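Local coordinates for protein endo alpha-1,4 polygalactosaminidase (Neosartorya fumigata, PDB 6OJ1) that acts as a fungal endo-alpha-1,4-galactosaminidase, cutting alpha-1,4-linked galactosamine polymers internally and disrupting microbial biofilms, at residues A[46-51]-A[270-275]; A[228-233]-A[264-269]. All blocks are in the same frame, centred on the assembly; numbering follows the deposited sequence.

Contact 1 (A[46-51]-A[270-275]); sequences LLYALN and LNNWVE. With NAG (2-acetamido-2-deoxy-beta-D-glucopyranose), chain B; NAG (2-acetamido-2-deoxy-beta-D-glucopyranose), chain C.
Asn272 grips the 46-51 loop twice: its backbone N-H is donated to the phenolic Tyr48 OH (N to OH 3.0 Å), and its side-chain ND2 to Asn51 OD1 at 2.9 Å. The bonds join two loops of a (beta/alpha)-barrel of family GH114, one following strand 42-45, the other the turn that leads from strand 261-266 to strand 274-275. Asn51 is glycosylated, with ND2 bonded to C1 of the first N-acetylglucosamine at 1.4 Å, and it is the remaining amide oxygen that receives Asn272. ND2 of Asn272 sits 27° from the carbonyl plane of Asn51, whereas that oxygen lies close to the amide plane of Asn272.

The Tyr48 ring lies under the same sugar, whose C5 is 3.6 Å above the ring plane and over its centre. At the ring edge stands the Asn272 amide, turned 71° from the ring. Tyr48 CG sits between the backbone N and the carbonyl carbon (chi1 39°), which brings the phenol across to the other loop. Alongside, Leu47 CD2 touches both Asn271 CB and the acetyl methyl of the second sugar, whose C8 lies 3.5 Å from it.

Further along, Leu270 O takes two neighbouring N-H groups, Leu46 N at 2.9 Å and, weakly, Leu47 N at 3.4 Å. Beside this backbone bond, the Leu46 and Leu270 side chains run side by side in the same direction, their CD1 methyls 3.7 Å apart. Leu270 itself has left-handed helical backbone angles, consistent with a tight turn. In the second shell, Glu45 OE2 accepts Tyr48 N, Gln43 NE2 donates to Asn272 O, and Asn267 ND2 donates to Asn271 OD1.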
loop_
_atom_site.group_PDB
_atom_site.type_symbol
_atom_site.label_atom_id
_atom_site.label_comp_id
_atom_site.label_asym_id
_atom_site.label_seq_id
_atom_site.Cartn_x
_atom_site.Cartn_y
_atom_site.Cartn_z
ATOM N N LEU A 46 -3.474 -9.645 1.924
ATOM C CA LEU A 46 -2.165 -9.796 1.307
ATOM C C LEU A 46 -1.500 -11.131 1.597
ATOM O O LEU A 46 -0.478 -11.436 0.970
ATOM C CB LEU A 46 -1.216 -8.676 1.781
ATOM C CG LEU A 46 -1.683 -7.258 1.520
ATOM C CD1 LEU A 46 -0.513 -6.285 1.856
ATOM C CD2 LEU A 46 -2.104 -7.124 0.064
ATOM N N LEU A 47 -2.043 -11.935 2.516
ATOM C CA LEU A 47 -1.300 -13.112 2.964
ATOM C C LEU A 47 -1.335 -14.252 1.943
ATOM O O LEU A 47 -0.323 -14.941 1.739
ATOM C CB LEU A 47 -1.837 -13.571 4.320
ATOM C CG LEU A 47 -1.123 -14.749 4.973
ATOM C CD1 LEU A 47 0.333 -14.372 5.246
ATOM C CD2 LEU A 47 -1.829 -15.151 6.264
ATOM N N TYR A 48 -2.480 -14.482 1.297
ATOM C CA TYR A 48 -2.635 -15.592 0.369
ATOM C C TYR A 48 -3.525 -15.139 -0.782
ATOM O O TYR A 48 -4.065 -14.031 -0.777
ATOM C CB TYR A 48 -3.209 -16.845 1.070
ATOM C CG TYR A 48 -4.287 -16.525 2.104
ATOM C CD1 TYR A 48 -5.501 -15.967 1.720
ATOM C CD2 TYR A 48 -4.083 -16.779 3.455
ATOM C CE1 TYR A 48 -6.479 -15.667 2.645
ATOM C CE2 TYR A 48 -5.058 -16.484 4.394
ATOM C CZ TYR A 48 -6.255 -15.925 3.983
ATOM O OH TYR A 48 -7.221 -15.615 4.913
ATOM N N ALA A 49 -3.651 -15.990 -1.793
ATOM C CA ALA A 49 -4.526 -15.672 -2.912
ATOM C C ALA A 49 -5.930 -15.386 -2.390
ATOM O O ALA A 49 -6.425 -16.084 -1.505
ATOM C CB ALA A 49 -4.550 -16.834 -3.905
ATOM N N LEU A 50 -6.566 -14.337 -2.913
ATOM C CA LEU A 50 -7.874 -13.938 -2.396
ATOM C C LEU A 50 -8.894 -15.053 -2.599
ATOM O O LEU A 50 -9.117 -15.513 -3.724
ATOM C CB LEU A 50 -8.344 -12.649 -3.074
ATOM C CG LEU A 50 -9.688 -12.118 -2.540
ATOM C CD1 LEU A 50 -9.555 -11.542 -1.110
ATOM C CD2 LEU A 50 -10.296 -11.088 -3.492
ATOM N N ASN A 51 -9.514 -15.499 -1.500
ATOM C CA ASN A 51 -10.496 -16.574 -1.588
ATOM C C ASN A 51 -11.746 -16.251 -0.773
ATOM O O ASN A 51 -12.471 -17.170 -0.354
ATOM C CB ASN A 51 -9.903 -17.907 -1.117
ATOM C CG ASN A 51 -9.326 -17.822 0.282
ATOM O OD1 ASN A 51 -9.279 -16.749 0.873
ATOM N ND2 ASN A 51 -8.897 -18.967 0.822
ATOM N N LEU A 270 -2.587 -9.612 7.766
ATOM C CA LEU A 270 -3.414 -9.146 6.650
ATOM C C LEU A 270 -4.052 -10.313 5.885
ATOM O O LEU A 270 -4.116 -10.323 4.652
ATOM C CB LEU A 270 -2.609 -8.226 5.725
ATOM C CG LEU A 270 -2.245 -6.884 6.382
ATOM C CD1 LEU A 270 -1.291 -6.087 5.432
ATOM C CD2 LEU A 270 -3.498 -6.078 6.729
ATOM N N ASN A 271 -4.560 -11.298 6.629
ATOM C CA ASN A 271 -5.378 -12.346 6.024
ATOM C C ASN A 271 -6.810 -11.835 5.820
ATOM O O ASN A 271 -7.037 -10.622 5.855
ATOM C CB ASN A 271 -5.309 -13.630 6.873
ATOM C CG ASN A 271 -5.906 -13.466 8.281
ATOM O OD1 ASN A 271 -6.454 -12.419 8.629
ATOM N ND2 ASN A 271 -5.823 -14.532 9.083
ATOM N N ASN A 272 -7.790 -12.726 5.592
ATOM C CA ASN A 272 -9.137 -12.268 5.230
ATOM C C ASN A 272 -9.803 -11.461 6.348
ATOM O O ASN A 272 -10.558 -10.516 6.073
ATOM C CB ASN A 272 -10.050 -13.460 4.883
ATOM C CG ASN A 272 -9.872 -13.973 3.439
ATOM O OD1 ASN A 272 -9.690 -13.201 2.501
ATOM N ND2 ASN A 272 -9.974 -15.295 3.269
ATOM N N TRP A 273 -9.595 -11.846 7.608
ATOM C CA TRP A 273 -10.425 -11.321 8.693
ATOM C C TRP A 273 -10.411 -9.799 8.714
ATOM O O TRP A 273 -9.360 -9.178 8.568
ATOM C CB TRP A 273 -9.942 -11.840 10.047
ATOM C CG TRP A 273 -10.725 -11.261 11.185
ATOM C CD1 TRP A 273 -11.933 -11.695 11.654
ATOM C CD2 TRP A 273 -10.368 -10.128 11.983
ATOM N NE1 TRP A 273 -12.337 -10.915 12.712
ATOM C CE2 TRP A 273 -11.398 -9.938 12.924
ATOM C CE3 TRP A 273 -9.276 -9.249 11.984
ATOM C CZ2 TRP A 273 -11.366 -8.923 13.868
ATOM C CZ3 TRP A 273 -9.244 -8.237 12.926
ATOM C CH2 TRP A 273 -10.285 -8.074 13.848
ATOM N N VAL A 274 -11.585 -9.194 8.910
ATOM C CA VAL A 274 -11.676 -7.734 8.959
ATOM C C VAL A 274 -12.892 -7.343 9.783
ATOM O O VAL A 274 -13.914 -8.032 9.784
ATOM C CB VAL A 274 -11.733 -7.119 7.535
ATOM C CG1 VAL A 274 -12.922 -7.650 6.750
ATOM C CG2 VAL A 274 -11.772 -5.596 7.583
ATOM N N GLU A 275 -12.772 -6.231 10.508
ATOM C CA GLU A 275 -13.926 -5.583 11.111
ATOM C C GLU A 275 -13.956 -4.133 10.658
ATOM O O GLU A 275 -12.917 -3.546 10.334
ATOM C CB GLU A 275 -13.906 -5.659 12.640
ATOM C CG GLU A 275 -14.334 -7.013 13.167
ATOM C CD GLU A 275 -14.532 -7.024 14.669
ATOM O OE1 GLU A 275 -14.741 -8.128 15.210
ATOM O OE2 GLU A 275 -14.487 -5.943 15.302
HETATM C C1 NAG B . -8.274 -19.043 2.114
HETATM C C2 NAG B . -9.087 -19.884 3.091
HETATM C C3 NAG B . -8.298 -20.133 4.379
HETATM C C4 NAG B . -6.899 -20.664 4.086
HETATM C C5 NAG B . -6.202 -19.742 3.092
HETATM C C6 NAG B . -4.852 -20.250 2.644
HETATM C C7 NAG B . -11.498 -19.554 2.826
HETATM C C8 NAG B . -12.684 -18.717 3.200
HETATM N N2 NAG B . -10.336 -19.203 3.381
HETATM O O3 NAG B . -9.021 -21.060 5.180
HETATM O O4 NAG B . -6.141 -20.697 5.293
HETATM O O5 NAG B . -7.003 -19.637 1.910
HETATM O O6 NAG B . -4.949 -21.567 2.112
HETATM O O7 NAG B . -11.592 -20.517 2.070
HETATM C C1 NAG C . -5.457 -21.950 5.500
HETATM C C2 NAG C . -4.413 -21.744 6.614
HETATM C C3 NAG C . -3.751 -23.070 6.994
HETATM C C4 NAG C . -4.795 -24.138 7.277
HETATM C C5 NAG C . -5.743 -24.258 6.093
HETATM C C6 NAG C . -6.849 -25.266 6.325
HETATM C C7 NAG C . -3.402 -19.505 6.599
HETATM C C8 NAG C . -2.278 -18.666 6.088
HETATM N N2 NAG C . -3.404 -20.782 6.200
HETATM O O3 NAG C . -2.976 -22.880 8.174
HETATM O O4 NAG C . -4.144 -25.383 7.483
HETATM O O5 NAG C . -6.372 -22.990 5.880
HETATM O O6 NAG C . -7.718 -24.853 7.371
HETATM O O7 NAG C . -4.273 -19.052 7.338
#

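Contact 2 (A[228-233]-A[264-269]); sequences FHIEYP and VIKNMN. With MAN (alpha-D-mannopyranose), chain D.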
loop_
_atom_site.group_PDB
_atom_site.type_symbol
_atom_site.label_atom_id
_atom_site.label_comp_id
_atom_site.label_asym_id
_atom_site.label_seq_id
_atom_site.Cartn_x
_atom_site.Cartn_y
_atom_site.Cartn_z
ATOM N N PHE A 228 -6.856 5.003 3.103
ATOM C CA PHE A 228 -7.155 3.599 3.360
ATOM C C PHE A 228 -6.369 3.211 4.604
ATOM O O PHE A 228 -5.147 3.038 4.561
ATOM C CB PHE A 228 -6.836 2.774 2.120
ATOM C CG PHE A 228 -7.694 3.155 0.951
ATOM C CD1 PHE A 228 -9.082 3.078 1.055
ATOM C CD2 PHE A 228 -7.137 3.622 -0.234
ATOM C CE1 PHE A 228 -9.910 3.449 -0.008
ATOM C CE2 PHE A 228 -7.953 3.990 -1.305
ATOM C CZ PHE A 228 -9.340 3.908 -1.190
ATOM N N HIS A 229 -7.080 3.113 5.726
ATOM C CA HIS A 229 -6.488 3.190 7.055
ATOM C C HIS A 229 -6.592 1.840 7.751
ATOM O O HIS A 229 -7.691 1.294 7.888
ATOM C CB HIS A 229 -7.187 4.291 7.860
ATOM C CG HIS A 229 -6.863 4.284 9.319
ATOM N ND1 HIS A 229 -7.842 4.303 10.290
ATOM C CD2 HIS A 229 -5.677 4.265 9.976
ATOM C CE1 HIS A 229 -7.275 4.291 11.483
ATOM N NE2 HIS A 229 -5.963 4.262 11.321
ATOM N N ILE A 230 -5.453 1.314 8.210
ATOM C CA ILE A 230 -5.386 0.018 8.889
ATOM C C ILE A 230 -4.971 0.228 10.336
ATOM O O ILE A 230 -4.032 0.981 10.613
ATOM C CB ILE A 230 -4.380 -0.932 8.205
ATOM C CG1 ILE A 230 -4.575 -0.986 6.697
ATOM C CG2 ILE A 230 -4.478 -2.334 8.803
ATOM C CD1 ILE A 230 -3.434 -1.731 5.992
ATOM N N GLU A 231 -5.652 -0.454 11.265
ATOM C CA GLU A 231 -5.168 -0.578 12.633
ATOM C C GLU A 231 -5.094 -2.054 12.994
ATOM O O GLU A 231 -5.852 -2.876 12.468
ATOM C CB GLU A 231 -6.053 0.166 13.647
ATOM C CG GLU A 231 -6.090 1.704 13.447
ATOM C CD GLU A 231 -4.824 2.414 13.915
ATOM O OE1 GLU A 231 -4.155 1.911 14.843
ATOM O OE2 GLU A 231 -4.507 3.494 13.361
ATOM N N TYR A 232 -4.166 -2.381 13.896
ATOM C CA TYR A 232 -3.853 -3.761 14.266
ATOM C C TYR A 232 -4.015 -3.915 15.774
ATOM O O TYR A 232 -3.026 -4.055 16.505
ATOM C CB TYR A 232 -2.431 -4.140 13.859
ATOM C CG TYR A 232 -2.095 -4.028 12.385
ATOM C CD1 TYR A 232 -2.655 -4.888 11.451
ATOM C CD2 TYR A 232 -1.183 -3.078 11.941
ATOM C CE1 TYR A 232 -2.325 -4.794 10.097
ATOM C CE2 TYR A 232 -0.840 -2.974 10.604
ATOM C CZ TYR A 232 -1.414 -3.832 9.683
ATOM O OH TYR A 232 -1.084 -3.746 8.343
ATOM N N PRO A 233 -5.250 -3.914 16.275
ATOM C CA PRO A 233 -5.440 -3.853 17.736
ATOM C C PRO A 233 -5.023 -5.115 18.479
ATOM O O PRO A 233 -4.790 -5.038 19.693
ATOM C CB PRO A 233 -6.944 -3.583 17.881
ATOM C CG PRO A 233 -7.540 -4.070 16.629
ATOM C CD PRO A 233 -6.523 -3.843 15.540
ATOM N N VAL A 264 -10.063 -0.023 8.252
ATOM C CA VAL A 264 -10.249 -1.453 8.482
ATOM C C VAL A 264 -9.479 -1.850 9.735
ATOM O O VAL A 264 -8.367 -1.365 9.980
ATOM C CB VAL A 264 -9.798 -2.321 7.287
ATOM C CG1 VAL A 264 -10.801 -2.225 6.157
ATOM C CG2 VAL A 264 -8.381 -1.930 6.822
ATOM N N ILE A 265 -10.070 -2.742 10.519
ATOM C CA ILE A 265 -9.387 -3.398 11.623
ATOM C C ILE A 265 -8.956 -4.769 11.130
ATOM O O ILE A 265 -9.785 -5.538 10.628
ATOM C CB ILE A 265 -10.308 -3.491 12.851
ATOM C CG1 ILE A 265 -10.607 -2.078 13.365
ATOM C CG2 ILE A 265 -9.696 -4.346 13.927
ATOM C CD1 ILE A 265 -11.872 -1.988 14.168
ATOM N N LYS A 266 -7.655 -5.068 11.226
ATOM C CA LYS A 266 -7.095 -6.256 10.589
ATOM C C LYS A 266 -6.176 -6.993 11.557
ATOM O O LYS A 266 -5.673 -6.423 12.531
ATOM C CB LYS A 266 -6.287 -5.899 9.305
ATOM C CG LYS A 266 -7.076 -5.173 8.232
ATOM C CD LYS A 266 -8.073 -6.130 7.572
ATOM C CE LYS A 266 -7.360 -7.250 6.805
ATOM N NZ LYS A 266 -8.386 -8.067 6.069
ATOM N N ASN A 267 -5.941 -8.273 11.260
ATOM C CA ASN A 267 -4.781 -8.968 11.802
ATOM C C ASN A 267 -3.500 -8.423 11.178
ATOM O O ASN A 267 -3.493 -7.978 10.030
ATOM C CB ASN A 267 -4.854 -10.465 11.510
ATOM C CG ASN A 267 -5.984 -11.143 12.222
ATOM O OD1 ASN A 267 -6.204 -10.928 13.413
ATOM N ND2 ASN A 267 -6.707 -11.996 11.499
ATOM N N MET A 268 -2.394 -8.500 11.939
ATOM C CA MET A 268 -1.104 -8.045 11.416
ATOM C C MET A 268 -0.670 -8.849 10.191
ATOM O O MET A 268 0.084 -8.342 9.349
ATOM C CB MET A 268 -0.034 -8.121 12.518
ATOM C CG MET A 268 1.353 -7.652 12.097
ATOM S SD MET A 268 1.538 -5.852 12.042
ATOM C CE MET A 268 1.428 -5.438 13.775
ATOM N N ASN A 269 -1.160 -10.085 10.040
ATOM C CA ASN A 269 -0.784 -10.866 8.868
ATOM C C ASN A 269 -1.598 -10.500 7.630
ATOM O O ASN A 269 -1.312 -11.022 6.549
ATOM C CB ASN A 269 -0.879 -12.383 9.161
ATOM C CG ASN A 269 -2.309 -12.892 9.356
ATOM O OD1 ASN A 269 -3.280 -12.153 9.193
ATOM N ND2 ASN A 269 -2.439 -14.194 9.691
HETATM C C1 MAN D . -1.237 -19.218 10.172
HETATM C C2 MAN D . -0.886 -17.818 9.590
HETATM C C3 MAN D . -0.157 -16.962 10.635
HETATM C C4 MAN D . -0.930 -16.950 11.981
HETATM C C5 MAN D . -1.179 -18.405 12.451
HETATM C C6 MAN D . -1.993 -18.504 13.728
HETATM O O2 MAN D . -2.063 -17.089 9.247
HETATM O O3 MAN D . 0.078 -15.631 10.151
HETATM O O4 MAN D . -0.197 -16.240 12.981
HETATM O O5 MAN D . -1.901 -19.126 11.421
HETATM O O6 MAN D . -2.082 -19.885 14.082
HETATM O O HOH W 1 0.973 -5.858 8.225
#
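The Tyr232 ring carries Met268 SD over one face, 3.9 Å from the ring centroid and 12° off the ring normal, a Met-aromatic contact. At its edge, near the ring plane, lie the carbonyl oxygens of Lys266 and Asn267, the latter 3.4 Å from CE1. Met268 has CG opposite its backbone N (chi1 -179°) and then bends at the next two torsions, which folds the thioether back over the phenol. Tyr232 OH bonds to Glu206 and also receives a water that donates to Met268 O, linking the phenol end of the ring to the backbone of the residue whose sulfur covers its face. The second flat group, the His229 imidazole, donates NE2 to the anti lone pair of Glu231 OE2 at 2.6 Å, somewhat out of the ring plane; ND1 pairs with Thr263 OG1, and Ala209 N also reaches that carboxylate oxygen.

These side chains stand on or just beyond two adjacent parallel strands of the barrel, 227-231 and 261-266, joined through helix 246-253 as a beta-alpha-beta unit; the short segments diverge by 35°. Three backbone bonds set the register: Val264 N to His229 O at 2.7 Å, Glu231 N to Val264 O at 3.1 Å, and Lys266 N to Glu231 O at 3.1 Å. Ile230 and Val264 share the face turned to Trp42, whereas Glu231 and Ile265 face the helix, touching Ala252 and Cys253 respectively. The Pro233 and Ile265 side chains cross at about a right angle, with CG of Pro233 only 3.5 Å from CG2 of Ile265, a tight contact. Lys266, bent in mid-chain, lays CG against Ile230 CG2 and sends NZ to Ile44 O and Gln43 OE1. Beyond the strand, Asn269 ND2 donates almost straight to the O3 of a mannose at 2.9 Å.

In the fold
From the N terminus, strand 42-45 runs into the loop 46-51, the first half of contact 1. The chain then builds most of the barrel before reaching 228-233. Contact 2 closes a short loop of 30 intervening residues through helix 246-253, and only after 264-269 does 270-275 close contact 1, so contact 2 is nested within its 218-residue span. Lys266 NZ bridges them, 2.9 Å from both Asn271 O and Trp273 O, probable hydrogen bonds, and Leu47 CB packs on Asn269 O. Contact 1 ties the loop after the first strand to the turn before edge strand 274-275, while contact 2 joins the last two parallel strands, 227-231 and 261-266.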